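Local coordinates for alkyl hydroperoxide reductase E (Mycobacterium tuberculosis, PDB 5C04), which acts as a mycoredoxin-dependent thiol peroxidase that probably reduces hydrogen peroxide and organic hydroperoxides, helping to protect the cell against oxidative stress, at residues L35-L40 and G113-G118; A67-V72 and F89-D94; Y105-E110 and A131-P136. The protein carries 1 engineered substitution. All blocks are in the same frame, centred on the assembly; numbering follows the deposited sequence. Where two conformers were deposited one is given.

Contact 1 (L35-L40 and G113-G118); sequences LVFHPL and GIANRG. Engineered in segment 35-40: His38 (natural residue Phe).
A single water joins the two segments between Pro39 and Ala115: it donates to Pro39 O at 2.7 Å and accepts from Ala115 N at 2.9 Å. At the other end the antiparallel backbones meet directly, Phe37 N giving its hydrogen to Gly118 O at 2.9 Å, although the bond is bent (136° at the hydrogen). Phe37 CB packs on the same oxygen, 3.3 Å from Gly118 O, which also sits at the edge of the Phe37 ring. Glycine suits position 118, where a side chain would begin beside Phe37 CB. Pro39 N lies near Ala115 O without bonding it; the compact, puckered ring packs its CH2 groups there instead, Pro39 CG being 3.3 Å from Ala115 O. The Arg117 chain, extended from CG to NE, crosses this ring at about a right angle and sets one face of its guanidinium over Pro39 CD, which is 3.5 Å from Arg117 NH1. Elsewhere on the ring Pro39 CB touches Ile114 CD1 at 3.8 Å, while Leu40 CG meets Ile114 CG2 at the same distance. Glu49 forms a salt bridge with Arg117 NH1 and Pro136 O accepts from NH2, fixing the guanidinium beside Cys46, the probable active-site cysteine. Pro39, Thr43 and Cys46 spell the PxxxTxxC signature, and together with Arg117 they form the characteristic active-site pocket of peroxiredoxins.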
ATOM      1  N   LEU A  35      -3.845 -15.003 -13.827  1.00 21.48           N
ATOM      2  CA  LEU A  35      -3.655 -14.276 -12.540  1.00 20.45           C
ATOM      3  C   LEU A  35      -2.183 -14.007 -12.342  1.00 20.32           C
ATOM      4  O   LEU A  35      -1.385 -14.955 -12.210  1.00 21.56           O
ATOM      5  CB  LEU A  35      -4.147 -15.117 -11.365  1.00 22.14           C
ATOM      6  CG  LEU A  35      -5.614 -15.552 -11.420  1.00 23.57           C
ATOM      7  CD1 LEU A  35      -5.960 -16.382 -10.204  1.00 24.73           C
ATOM      8  CD2 LEU A  35      -6.546 -14.363 -11.550  1.00 24.21           C
ATOM      9  N   VAL A  36      -1.812 -12.716 -12.346  1.00 18.77           N
ATOM     10  CA  VAL A  36      -0.417 -12.300 -12.170  1.00 18.69           C
ATOM     11  C   VAL A  36      -0.274 -11.626 -10.788  1.00 18.31           C
ATOM     12  O   VAL A  36      -0.489 -10.412 -10.625  1.00 18.97           O
ATOM     13  CB  VAL A  36       0.066 -11.367 -13.304  1.00 18.40           C
ATOM     14  CG1 VAL A  36       1.547 -11.030 -13.116  1.00 18.85           C
ATOM     15  CG2 VAL A  36      -0.199 -12.016 -14.692  1.00 19.36           C
ATOM     16  N   PHE A  37       0.075 -12.433  -9.805  1.00 17.95           N
ATOM     17  CA  PHE A  37       0.423 -11.887  -8.464  1.00 17.55           C
ATOM     18  C   PHE A  37       1.778 -11.225  -8.560  1.00 17.68           C
ATOM     19  O   PHE A  37       2.681 -11.739  -9.223  1.00 17.80           O
ATOM     20  CB  PHE A  37       0.453 -12.995  -7.413  1.00 18.39           C
ATOM     21  CG  PHE A  37      -0.905 -13.548  -7.072  1.00 19.50           C
ATOM     22  CD1 PHE A  37      -1.457 -14.605  -7.794  1.00 20.47           C
ATOM     23  CD2 PHE A  37      -1.624 -13.044  -6.000  1.00 20.62           C
ATOM     24  CE1 PHE A  37      -2.701 -15.135  -7.461  1.00 21.78           C
ATOM     25  CE2 PHE A  37      -2.864 -13.574  -5.654  1.00 21.58           C
ATOM     26  CZ  PHE A  37      -3.400 -14.602  -6.393  1.00 22.54           C
ATOM     27  N   HIS A  38       1.960 -10.097  -7.867  1.00 17.40           N
ATOM     28  CA  HIS A  38       3.273  -9.464  -7.863  1.00 17.12           C
ATOM     29  C   HIS A  38       3.470  -8.649  -6.592  1.00 16.44           C
ATOM     30  O   HIS A  38       2.484  -8.236  -5.971  1.00 18.17           O
ATOM     31  CB  HIS A  38       3.509  -8.628  -9.114  1.00 17.79           C
ATOM     32  CG  HIS A  38       2.658  -7.424  -9.183  1.00 18.62           C
ATOM     33  ND1 HIS A  38       3.119  -6.193  -8.763  1.00 20.84           N
ATOM     34  CD2 HIS A  38       1.356  -7.253  -9.516  1.00 19.83           C
ATOM     35  CE1 HIS A  38       2.149  -5.311  -8.884  1.00 21.95           C
ATOM     36  NE2 HIS A  38       1.078  -5.917  -9.338  1.00 21.55           N
ATOM     37  N   PRO A  39       4.736  -8.446  -6.197  1.00 16.70           N
ATOM     38  CA  PRO A  39       5.041  -7.715  -4.975  1.00 17.04           C
ATOM     39  C   PRO A  39       4.468  -6.298  -4.786  1.00 17.30           C
ATOM     40  O   PRO A  39       3.661  -6.088  -3.873  1.00 17.39           O
ATOM     41  CB  PRO A  39       6.573  -7.696  -4.978  1.00 17.88           C
ATOM     42  CG  PRO A  39       6.947  -8.983  -5.591  1.00 17.83           C
ATOM     43  CD  PRO A  39       5.881  -9.256  -6.638  1.00 16.99           C
ATOM     44  N   LEU A  40       4.880  -5.321  -5.592  1.00 16.56           N
ATOM     45  CA  LEU A  40       4.593  -3.936  -5.260  1.00 17.10           C
ATOM     46  C   LEU A  40       4.622  -3.006  -6.451  1.00 16.39           C
ATOM     47  O   LEU A  40       5.596  -2.976  -7.221  1.00 16.88           O
ATOM     48  CB  LEU A  40       5.614  -3.389  -4.259  1.00 18.12           C
ATOM     49  CG  LEU A  40       5.544  -3.830  -2.781  1.00 19.11           C
ATOM     50  CD1 LEU A  40       6.731  -3.243  -2.010  1.00 21.37           C
ATOM     51  CD2 LEU A  40       4.211  -3.443  -2.162  1.00 19.67           C
ATOM     52  N   GLY A 113       5.419  -9.380   3.750  1.00 21.39           N
ATOM     53  CA  GLY A 113       4.085  -8.789   3.650  1.00 20.10           C
ATOM     54  C   GLY A 113       3.635  -8.478   2.231  1.00 19.25           C
ATOM     55  O   GLY A 113       2.751  -7.632   2.005  1.00 19.66           O
ATOM     56  N   ILE A 114       4.191  -9.195   1.271  1.00 19.13           N
ATOM     57  CA  ILE A 114       3.863  -9.006  -0.132  1.00 19.27           C
ATOM     58  C   ILE A 114       3.585 -10.351  -0.789  1.00 20.08           C
ATOM     59  O   ILE A 114       4.048 -11.389  -0.320  1.00 19.74           O
ATOM     60  CB  ILE A 114       5.030  -8.309  -0.877  1.00 19.94           C
ATOM     61  CG1 ILE A 114       6.333  -9.123  -0.702  1.00 21.67           C
ATOM     62  CG2 ILE A 114       5.165  -6.865  -0.447  1.00 20.61           C
ATOM     63  CD1 ILE A 114       7.560  -8.566  -1.374  1.00 22.64           C
ATOM     64  N   ALA A 115       2.886 -10.326  -1.917  1.00 18.70           N
ATOM     65  CA  ALA A 115       2.795 -11.530  -2.748  1.00 19.76           C
ATOM     66  C   ALA A 115       4.149 -11.770  -3.389  1.00 20.15           C
ATOM     67  O   ALA A 115       4.848 -10.820  -3.798  1.00 19.69           O
ATOM     68  CB  ALA A 115       1.718 -11.381  -3.806  1.00 19.71           C
ATOM     69  N   ASN A 116       4.532 -13.052  -3.470  1.00 20.65           N
ATOM     70  CA  ASN A 116       5.583 -13.479  -4.362  1.00 21.22           C
ATOM     71  C   ASN A 116       5.091 -13.411  -5.795  1.00 20.90           C
ATOM     72  O   ASN A 116       3.949 -13.033  -6.060  1.00 20.44           O
ATOM     73  CB  ASN A 116       6.043 -14.914  -3.980  1.00 22.89           C
ATOM     74  CG  ASN A 116       6.777 -14.957  -2.646  1.00 23.40           C
ATOM     75  OD1 ASN A 116       7.614 -14.122  -2.368  1.00 25.06           O
ATOM     76  ND2 ASN A 116       6.455 -15.944  -1.815  1.00 25.34           N
ATOM     77  N   ARG A 117       5.975 -13.772  -6.732  1.00 20.12           N
ATOM     78  CA  ARG A 117       5.643 -13.728  -8.152  1.00 20.08           C
ATOM     79  C   ARG A 117       4.920 -15.015  -8.555  1.00 20.30           C
ATOM     80  O   ARG A 117       5.472 -15.886  -9.249  1.00 21.08           O
ATOM     81  CB  ARG A 117       6.913 -13.459  -8.994  1.00 19.75           C
ATOM     82  CG  ARG A 117       7.510 -12.096  -8.697  1.00 19.51           C
ATOM     83  CD  ARG A 117       8.620 -11.648  -9.670  1.00 19.74           C
ATOM     84  NE  ARG A 117       9.308 -10.523  -9.059  1.00 19.68           N
ATOM     85  CZ  ARG A 117       8.833  -9.282  -8.981  1.00 19.26           C
ATOM     86  NH1 ARG A 117       7.736  -8.948  -9.625  1.00 19.17           N
ATOM     87  NH2 ARG A 117       9.468  -8.383  -8.218  1.00 19.60           N
ATOM     88  N   GLY A 118       3.689 -15.127  -8.089  1.00 20.63           N
ATOM     89  CA  GLY A 118       2.820 -16.265  -8.372  1.00 21.01           C
ATOM     90  C   GLY A 118       2.044 -16.015  -9.643  1.00 21.23           C
ATOM     91  O   GLY A 118       1.564 -14.908  -9.895  1.00 20.83           O
TER
HETATM   92  O   HOH W   1       1.852  -7.937  -3.269  1.00 18.26           O

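Contact 2 (A67-V72 and F89-D94); sequences ALAISV and FPLLSD
Leu68 lays its CD2 methyl against the ring of Pro90, 3.7 Å from Pro90 CG, and the two side chains cross at a slant. Pro90, just ahead of strand 91-93, has no N-H to give, and its CD sits 3.4 Å from Ala67 O; regular bonding therefore starts only with Pro90 O, which accepts from Ala69 N at 3.0 Å. Three further bonds alternate between the backbones: Leu92 N to Ala69 O at 2.7 Å, Ser71 N to Leu92 O at 3.2 Å, and Asp94 N to Ser71 O at 2.8 Å, all close to straight at the hydrogen. The pairing is parallel, and helix 75-85 makes the connection, giving a beta-alpha-beta crossover of the thioredoxin-like sheet. On the face carrying Ala69 and Leu91, the small Ala69 CB meets the edge of the Phe89 ring, 4.1 Å from Phe89 CE2, and also touches Leu91 CG. On the face carrying Ile70 and Leu92, branched aliphatic chains meet, Ile70 CG1 on Leu92 CB. The second branch, Ile70 CG2, lies anti to its own nitrogen and reaches forward to Asp94 CB at 3.9 Å. Beyond that methylene the Asp94 carboxylate, buried and in need of donors, accepts from Val101 N through OD1 and bonds Ser102 OG through OD2.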
ATOM      1  N   ALA A  67      -6.703 -11.050 -18.228  1.00 25.35           N
ATOM      2  CA  ALA A  67      -5.539 -10.973 -17.356  1.00 24.13           C
ATOM      3  C   ALA A  67      -5.816 -10.025 -16.193  1.00 23.51           C
ATOM      4  O   ALA A  67      -6.312  -8.924 -16.402  1.00 25.05           O
ATOM      5  CB  ALA A  67      -4.323 -10.511 -18.115  1.00 24.88           C
ATOM      6  N   LEU A  68      -5.466 -10.486 -15.000  1.00 22.57           N
ATOM      7  CA  LEU A  68      -5.649  -9.699 -13.769  1.00 22.52           C
ATOM      8  C   LEU A  68      -4.351  -9.665 -13.002  1.00 21.78           C
ATOM      9  O   LEU A  68      -3.805 -10.708 -12.659  1.00 22.14           O
ATOM     10  CB  LEU A  68      -6.719 -10.339 -12.881  1.00 23.42           C
ATOM     11  CG  LEU A  68      -8.059 -10.658 -13.561  1.00 25.17           C
ATOM     12  CD1 LEU A  68      -8.951 -11.525 -12.691  1.00 26.08           C
ATOM     13  CD2 LEU A  68      -8.767  -9.377 -13.921  1.00 25.75           C
ATOM     14  N   ALA A  69      -3.881  -8.464 -12.692  1.00 20.40           N
ATOM     15  CA  ALA A  69      -2.693  -8.313 -11.863  1.00 20.48           C
ATOM     16  C   ALA A  69      -3.193  -8.173 -10.424  1.00 20.96           C
ATOM     17  O   ALA A  69      -4.233  -7.543 -10.223  1.00 24.78           O
ATOM     18  CB  ALA A  69      -1.882  -7.119 -12.310  1.00 20.38           C
ATOM     19  N   ILE A  70      -2.559  -8.839  -9.476  1.00 18.17           N
ATOM     20  CA  ILE A  70      -2.980  -8.755  -8.057  1.00 19.08           C
ATOM     21  C   ILE A  70      -1.797  -8.444  -7.160  1.00 18.62           C
ATOM     22  O   ILE A  70      -0.769  -9.114  -7.219  1.00 18.29           O
ATOM     23  CB  ILE A  70      -3.587 -10.102  -7.602  1.00 20.18           C
ATOM     24  CG1 ILE A  70      -4.738 -10.510  -8.546  1.00 21.73           C
ATOM     25  CG2 ILE A  70      -4.026 -10.066  -6.135  1.00 20.70           C
ATOM     26  CD1 ILE A  70      -5.335 -11.897  -8.308  1.00 23.44           C
ATOM     27  N   SER A  71      -1.963  -7.444  -6.290  1.00 18.03           N
ATOM     28  CA  SER A  71      -0.902  -7.033  -5.386  0.50 18.01           C
ATOM     29  C   SER A  71      -1.545  -6.478  -4.128  1.00 17.92           C
ATOM     30  O   SER A  71      -2.734  -6.170  -4.146  1.00 18.41           O
ATOM     31  CB  SER A  71      -0.048  -5.979  -6.070  0.50 17.86           C
ATOM     32  OG  SER A  71       1.179  -5.808  -5.385  0.50 17.90           O
ATOM     33  N   VAL A  72      -0.738  -6.305  -3.070  1.00 17.04           N
ATOM     34  CA  VAL A  72      -1.272  -5.809  -1.796  1.00 18.13           C
ATOM     35  C   VAL A  72      -1.574  -4.308  -1.753  1.00 18.20           C
ATOM     36  O   VAL A  72      -2.098  -3.842  -0.731  1.00 19.25           O
ATOM     37  CB  VAL A  72      -0.372  -6.223  -0.602  1.00 18.21           C
ATOM     38  CG1 VAL A  72      -0.302  -7.739  -0.453  1.00 19.36           C
ATOM     39  CG2 VAL A  72       0.995  -5.570  -0.674  1.00 19.07           C
ATOM     40  N   PHE A  89      -5.449  -2.864 -18.263  1.00 23.04           N
ATOM     41  CA  PHE A  89      -5.990  -4.084 -17.683  1.00 22.57           C
ATOM     42  C   PHE A  89      -6.249  -3.875 -16.183  1.00 22.30           C
ATOM     43  O   PHE A  89      -5.746  -2.892 -15.607  1.00 21.52           O
ATOM     44  CB  PHE A  89      -5.043  -5.278 -17.941  1.00 23.56           C
ATOM     45  CG  PHE A  89      -3.599  -5.026 -17.535  1.00 22.48           C
ATOM     46  CD1 PHE A  89      -2.692  -4.465 -18.431  1.00 22.66           C
ATOM     47  CD2 PHE A  89      -3.156  -5.316 -16.243  1.00 22.32           C
ATOM     48  CE1 PHE A  89      -1.381  -4.213 -18.054  1.00 22.68           C
ATOM     49  CE2 PHE A  89      -1.834  -5.057 -15.868  1.00 22.90           C
ATOM     50  CZ  PHE A  89      -0.948  -4.521 -16.787  1.00 21.42           C
ATOM     51  N   PRO A  90      -6.986  -4.797 -15.530  1.00 22.22           N
ATOM     52  CA  PRO A  90      -7.261  -4.630 -14.102  1.00 22.90           C
ATOM     53  C   PRO A  90      -6.070  -4.961 -13.207  1.00 22.69           C
ATOM     54  O   PRO A  90      -5.441  -6.016 -13.352  1.00 21.90           O
ATOM     55  CB  PRO A  90      -8.410  -5.616 -13.820  1.00 24.05           C
ATOM     56  CG  PRO A  90      -8.978  -5.935 -15.163  1.00 25.15           C
ATOM     57  CD  PRO A  90      -7.838  -5.861 -16.118  1.00 23.46           C
ATOM     58  N   LEU A  91      -5.786  -4.033 -12.292  1.00 21.74           N
ATOM     59  CA  LEU A  91      -4.876  -4.242 -11.170  1.00 20.80           C
ATOM     60  C   LEU A  91      -5.770  -4.331  -9.966  1.00 20.46           C
ATOM     61  O   LEU A  91      -6.529  -3.378  -9.701  1.00 20.98           O
ATOM     62  CB  LEU A  91      -3.942  -3.066 -11.004  1.00 20.28           C
ATOM     63  CG  LEU A  91      -2.753  -2.990 -11.968  1.00 21.88           C
ATOM     64  CD1 LEU A  91      -3.128  -2.617 -13.383  1.00 23.58           C
ATOM     65  CD2 LEU A  91      -1.747  -1.966 -11.467  1.00 22.20           C
ATOM     66  N   LEU A  92      -5.715  -5.470  -9.280  1.00 19.91           N
ATOM     67  CA  LEU A  92      -6.599  -5.754  -8.151  1.00 21.46           C
ATOM     68  C   LEU A  92      -5.899  -5.604  -6.831  1.00 20.41           C
ATOM     69  O   LEU A  92      -4.710  -5.916  -6.715  1.00 19.54           O
ATOM     70  CB  LEU A  92      -7.160  -7.160  -8.230  1.00 22.51           C
ATOM     71  CG  LEU A  92      -7.853  -7.513  -9.533  1.00 22.80           C
ATOM     72  CD1 LEU A  92      -8.520  -8.861  -9.345  1.00 23.96           C
ATOM     73  CD2 LEU A  92      -8.849  -6.455  -9.988  1.00 23.55           C
ATOM     74  N   SER A  93      -6.651  -5.128  -5.825  1.00 20.01           N
ATOM     75  CA  SER A  93      -6.092  -4.809  -4.500  1.00 19.88           C
ATOM     76  C   SER A  93      -6.337  -5.899  -3.471  1.00 20.61           C
ATOM     77  O   SER A  93      -7.470  -6.057  -2.997  1.00 22.92           O
ATOM     78  CB  SER A  93      -6.707  -3.513  -3.980  1.00 19.87           C
ATOM     79  OG  SER A  93      -6.260  -2.423  -4.727  1.00 21.56           O
ATOM     80  N   ASP A  94      -5.279  -6.627  -3.115  1.00 19.99           N
ATOM     81  CA  ASP A  94      -5.321  -7.638  -2.062  1.00 20.43           C
ATOM     82  C   ASP A  94      -4.874  -6.957  -0.739  1.00 19.73           C
ATOM     83  O   ASP A  94      -3.940  -7.389  -0.073  1.00 20.21           O
ATOM     84  CB  ASP A  94      -4.412  -8.824  -2.468  1.00 20.95           C
ATOM     85  CG  ASP A  94      -4.623 -10.072  -1.609  1.00 21.27           C
ATOM     86  OD1 ASP A  94      -5.688 -10.221  -0.943  1.00 22.53           O
ATOM     87  OD2 ASP A  94      -3.699 -10.917  -1.573  1.00 22.02           O
TER

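Contact 3 (Y105-E110 and A131-P136); sequences YGVFNE and AEMKQP
Met133 leaves its strand with CG anti to the backbone nitrogen (chi1 -165°), and this torsion with an extended chi2 carries SD to the backbone of Val107; the bend at chi3 (72°) turns only the terminal CE. The sulfur lies 3.7 Å from Val107 CA, and Met133 CG is 3.8 Å from Val107 CG1. The two side chains slide past one another in opposite directions, so the valine's branch rests along the methionine shaft. A flexible, unbranched methionine suits this place because the CA atoms of Val107 and Met133 are 6.7 Å apart, too far for direct backbone pairing. Gly106, whose oxygen lies 3.9 Å from Met133 SD, takes a positive phi readily adopted by glycine and ends helix 100-104 in a Schellman motif.

Asn109 also sends its CG anti to the backbone nitrogen (chi1 -168°), placing Asn109 ND2 4.1 Å from Pro136 CG. The amide has better partners than this van der Waals touch: ND2 donates to Asn116 OD1, and OD1 accepts from Ala112 N. Nearby, the end of the Gln135 side chain comes close as well, with Gln135 OE1 at 4.4 Å from Asn109 ND2. The touching parts run nearly parallel, as expected for two pieces that each pair with strand 114-122, through Val107 with Asn116 and Lys134 with Arg117. They thus meet as next-but-one neighbours across a shared antiparallel strand, at the outer end of a thioredoxin-fold sheet.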
ATOM      1  N   TYR A 105      -4.006 -18.633  -2.417  1.00 27.02           N
ATOM      2  CA  TYR A 105      -3.334 -19.260  -3.547  1.00 26.69           C
ATOM      3  C   TYR A 105      -1.966 -19.831  -3.179  1.00 26.40           C
ATOM      4  O   TYR A 105      -1.327 -20.469  -4.026  1.00 27.73           O
ATOM      5  CB  TYR A 105      -3.236 -18.282  -4.753  1.00 25.60           C
ATOM      6  CG  TYR A 105      -4.520 -18.188  -5.550  1.00 25.94           C
ATOM      7  CD1 TYR A 105      -5.622 -17.455  -5.096  1.00 26.42           C
ATOM      8  CD2 TYR A 105      -4.656 -18.883  -6.764  1.00 26.18           C
ATOM      9  CE1 TYR A 105      -6.817 -17.401  -5.815  1.00 26.84           C
ATOM     10  CE2 TYR A 105      -5.826 -18.809  -7.505  1.00 27.22           C
ATOM     11  CZ  TYR A 105      -6.917 -18.097  -7.013  1.00 28.33           C
ATOM     12  OH  TYR A 105      -8.103 -18.013  -7.705  1.00 29.40           O
ATOM     13  N   GLY A 106      -1.525 -19.615  -1.940  1.00 27.05           N
ATOM     14  CA  GLY A 106      -0.260 -20.135  -1.444  1.00 27.05           C
ATOM     15  C   GLY A 106       0.960 -19.390  -1.927  1.00 26.59           C
ATOM     16  O   GLY A 106       2.060 -19.923  -1.935  1.00 29.06           O
ATOM     17  N   VAL A 107       0.789 -18.121  -2.300  1.00 25.38           N
ATOM     18  CA  VAL A 107       1.907 -17.362  -2.859  1.00 24.27           C
ATOM     19  C   VAL A 107       2.215 -16.081  -2.091  1.00 24.19           C
ATOM     20  O   VAL A 107       2.833 -15.175  -2.647  1.00 23.56           O
ATOM     21  CB  VAL A 107       1.679 -17.044  -4.356  1.00 23.91           C
ATOM     22  CG1 VAL A 107       1.593 -18.331  -5.161  1.00 25.12           C
ATOM     23  CG2 VAL A 107       0.432 -16.204  -4.555  1.00 23.28           C
ATOM     24  N   PHE A 108       1.810 -16.022  -0.832  1.00 23.69           N
ATOM     25  CA  PHE A 108       2.099 -14.844  -0.005  1.00 23.20           C
ATOM     26  C   PHE A 108       3.454 -15.032   0.664  1.00 26.00           C
ATOM     27  O   PHE A 108       3.779 -16.150   1.149  1.00 28.24           O
ATOM     28  CB  PHE A 108       0.987 -14.640   1.013  1.00 23.87           C
ATOM     29  CG  PHE A 108       1.090 -13.358   1.808  1.00 23.06           C
ATOM     30  CD1 PHE A 108       0.982 -12.116   1.193  1.00 22.84           C
ATOM     31  CD2 PHE A 108       1.242 -13.406   3.189  1.00 24.11           C
ATOM     32  CE1 PHE A 108       1.023 -10.949   1.964  1.00 21.36           C
ATOM     33  CE2 PHE A 108       1.298 -12.239   3.950  1.00 23.28           C
ATOM     34  CZ  PHE A 108       1.214 -11.022   3.321  1.00 22.85           C
ATOM     35  N   ASN A 109       4.230 -13.940   0.725  1.00 24.14           N
ATOM     36  CA  ASN A 109       5.488 -13.883   1.435  1.00 25.69           C
ATOM     37  C   ASN A 109       5.226 -13.319   2.828  1.00 26.58           C
ATOM     38  O   ASN A 109       5.158 -12.095   3.030  1.00 24.81           O
ATOM     39  CB  ASN A 109       6.486 -13.023   0.661  1.00 25.18           C
ATOM     40  CG  ASN A 109       7.902 -13.129   1.178  1.00 27.18           C
ATOM     41  OD1 ASN A 109       8.156 -12.968   2.369  1.00 28.69           O
ATOM     42  ND2 ASN A 109       8.841 -13.389   0.274  1.00 28.54           N
ATOM     43  N   GLU A 110       5.055 -14.217   3.802  1.00 27.60           N
ATOM     44  CA  GLU A 110       4.716 -13.835   5.177  1.00 30.39           C
ATOM     45  C   GLU A 110       5.739 -12.937   5.859  1.00 28.80           C
ATOM     46  O   GLU A 110       5.368 -12.113   6.686  1.00 29.35           O
ATOM     47  CB  GLU A 110       4.513 -15.095   6.049  1.00 34.58           C
ATOM     48  CG  GLU A 110       3.255 -15.878   5.722  1.00 40.03           C
ATOM     49  CD  GLU A 110       1.981 -15.207   6.223  1.00 43.83           C
ATOM     50  OE1 GLU A 110       2.067 -14.232   7.013  1.00 46.13           O
ATOM     51  OE2 GLU A 110       0.884 -15.674   5.823  1.00 49.13           O
ATOM     52  N   ALA A 131       0.561 -23.182 -13.055  1.00 29.63           N
ATOM     53  CA  ALA A 131       0.894 -22.640 -11.729  1.00 28.82           C
ATOM     54  C   ALA A 131       2.386 -22.499 -11.555  1.00 29.68           C
ATOM     55  O   ALA A 131       3.138 -23.453 -11.763  1.00 31.15           O
ATOM     56  CB  ALA A 131       0.310 -23.514 -10.626  1.00 31.31           C
ATOM     57  N   GLU A 132       2.836 -21.305 -11.158  1.00 27.20           N
ATOM     58  CA  GLU A 132       4.233 -21.124 -10.829  1.00 26.68           C
ATOM     59  C   GLU A 132       4.345 -20.117  -9.700  1.00 26.19           C
ATOM     60  O   GLU A 132       3.409 -19.320  -9.471  1.00 26.81           O
ATOM     61  CB  GLU A 132       5.027 -20.621 -12.023  1.00 27.56           C
ATOM     62  CG  GLU A 132       4.702 -19.178 -12.400  1.00 26.54           C
ATOM     63  CD  GLU A 132       5.430 -18.625 -13.598  1.00 27.93           C
ATOM     64  OE1 GLU A 132       6.368 -19.285 -14.131  1.00 30.23           O
ATOM     65  OE2 GLU A 132       5.057 -17.493 -14.020  1.00 25.68           O
ATOM     66  N   MET A 133       5.486 -20.141  -9.024  1.00 26.61           N
ATOM     67  CA  MET A 133       5.806 -19.089  -8.052  1.00 26.46           C
ATOM     68  C   MET A 133       7.286 -18.831  -7.992  1.00 27.57           C
ATOM     69  O   MET A 133       8.062 -19.707  -7.598  1.00 29.63           O
ATOM     70  CB  MET A 133       5.307 -19.434  -6.650  1.00 27.51           C
ATOM     71  CG  MET A 133       5.304 -18.235  -5.704  1.00 27.21           C
ATOM     72  SD  MET A 133       5.143 -18.651  -3.955  1.00 28.57           S
ATOM     73  CE  MET A 133       6.738 -19.367  -3.581  1.00 31.96           C
ATOM     74  N   LYS A 134       7.681 -17.630  -8.403  1.00 25.48           N
ATOM     75  CA  LYS A 134       9.050 -17.169  -8.290  1.00 27.10           C
ATOM     76  C   LYS A 134       9.205 -16.198  -7.118  1.00 25.19           C
ATOM     77  O   LYS A 134       8.223 -15.625  -6.629  1.00 25.04           O
ATOM     78  CB  LYS A 134       9.505 -16.537  -9.613  1.00 28.37           C
ATOM     79  CG  LYS A 134       9.358 -17.468 -10.816  1.00 31.07           C
ATOM     80  CD  LYS A 134      10.138 -18.753 -10.626  1.00 35.61           C
ATOM     81  CE  LYS A 134      10.297 -19.508 -11.937  1.00 39.11           C
ATOM     82  NZ  LYS A 134       8.963 -19.862 -12.493  1.00 40.84           N
ATOM     83  N   GLN A 135      10.438 -16.004  -6.677  1.00 26.79           N
ATOM     84  CA  GLN A 135      10.724 -15.085  -5.593  1.00 27.22           C
ATOM     85  C   GLN A 135      10.699 -13.622  -6.051  1.00 25.33           C
ATOM     86  O   GLN A 135      10.746 -13.322  -7.256  1.00 24.85           O
ATOM     87  CB  GLN A 135      12.073 -15.425  -4.953  1.00 29.82           C
ATOM     88  CG  GLN A 135      12.106 -16.804  -4.300  1.00 32.57           C
ATOM     89  CD  GLN A 135      11.129 -16.929  -3.145  1.00 33.67           C
ATOM     90  OE1 GLN A 135      11.161 -16.142  -2.208  1.00 35.82           O
ATOM     91  NE2 GLN A 135      10.234 -17.910  -3.224  1.00 36.03           N
ATOM     92  N   PRO A 136      10.599 -12.691  -5.097  1.00 25.22           N
ATOM     93  CA  PRO A 136      10.538 -11.277  -5.489  1.00 24.85           C
ATOM     94  C   PRO A 136      11.738 -10.806  -6.303  1.00 24.99           C
ATOM     95  O   PRO A 136      11.615  -9.913  -7.139  1.00 24.96           O
ATOM     96  CB  PRO A 136      10.427 -10.542  -4.145  1.00 24.39           C
ATOM     97  CG  PRO A 136       9.732 -11.526  -3.262  1.00 24.94           C
ATOM     98  CD  PRO A 136      10.298 -12.864  -3.669  1.00 24.97           C
TER

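How the contacts relate
All three contacts belong to one mixed sheet. The centres of contacts 1 and 2 are about 9 Å apart, those of contacts 1 and 3 about 7 Å, and those of contacts 2 and 3 about 15 Å, which leaves contact 1 in the middle. Strand 32-37 of contact 1 neighbours strand 65-71 of contact 2, while strand 114-122 of contact 1 lies between strands 108-109 and 128-134 of contact 3. Along the chain contact 2 is nested within the loop closed by contact 1, contact 3 follows contact 2, and contacts 1 and 3 interleave. The sheet thereby brings distant parts of the sequence together around the probable active-site Cys46.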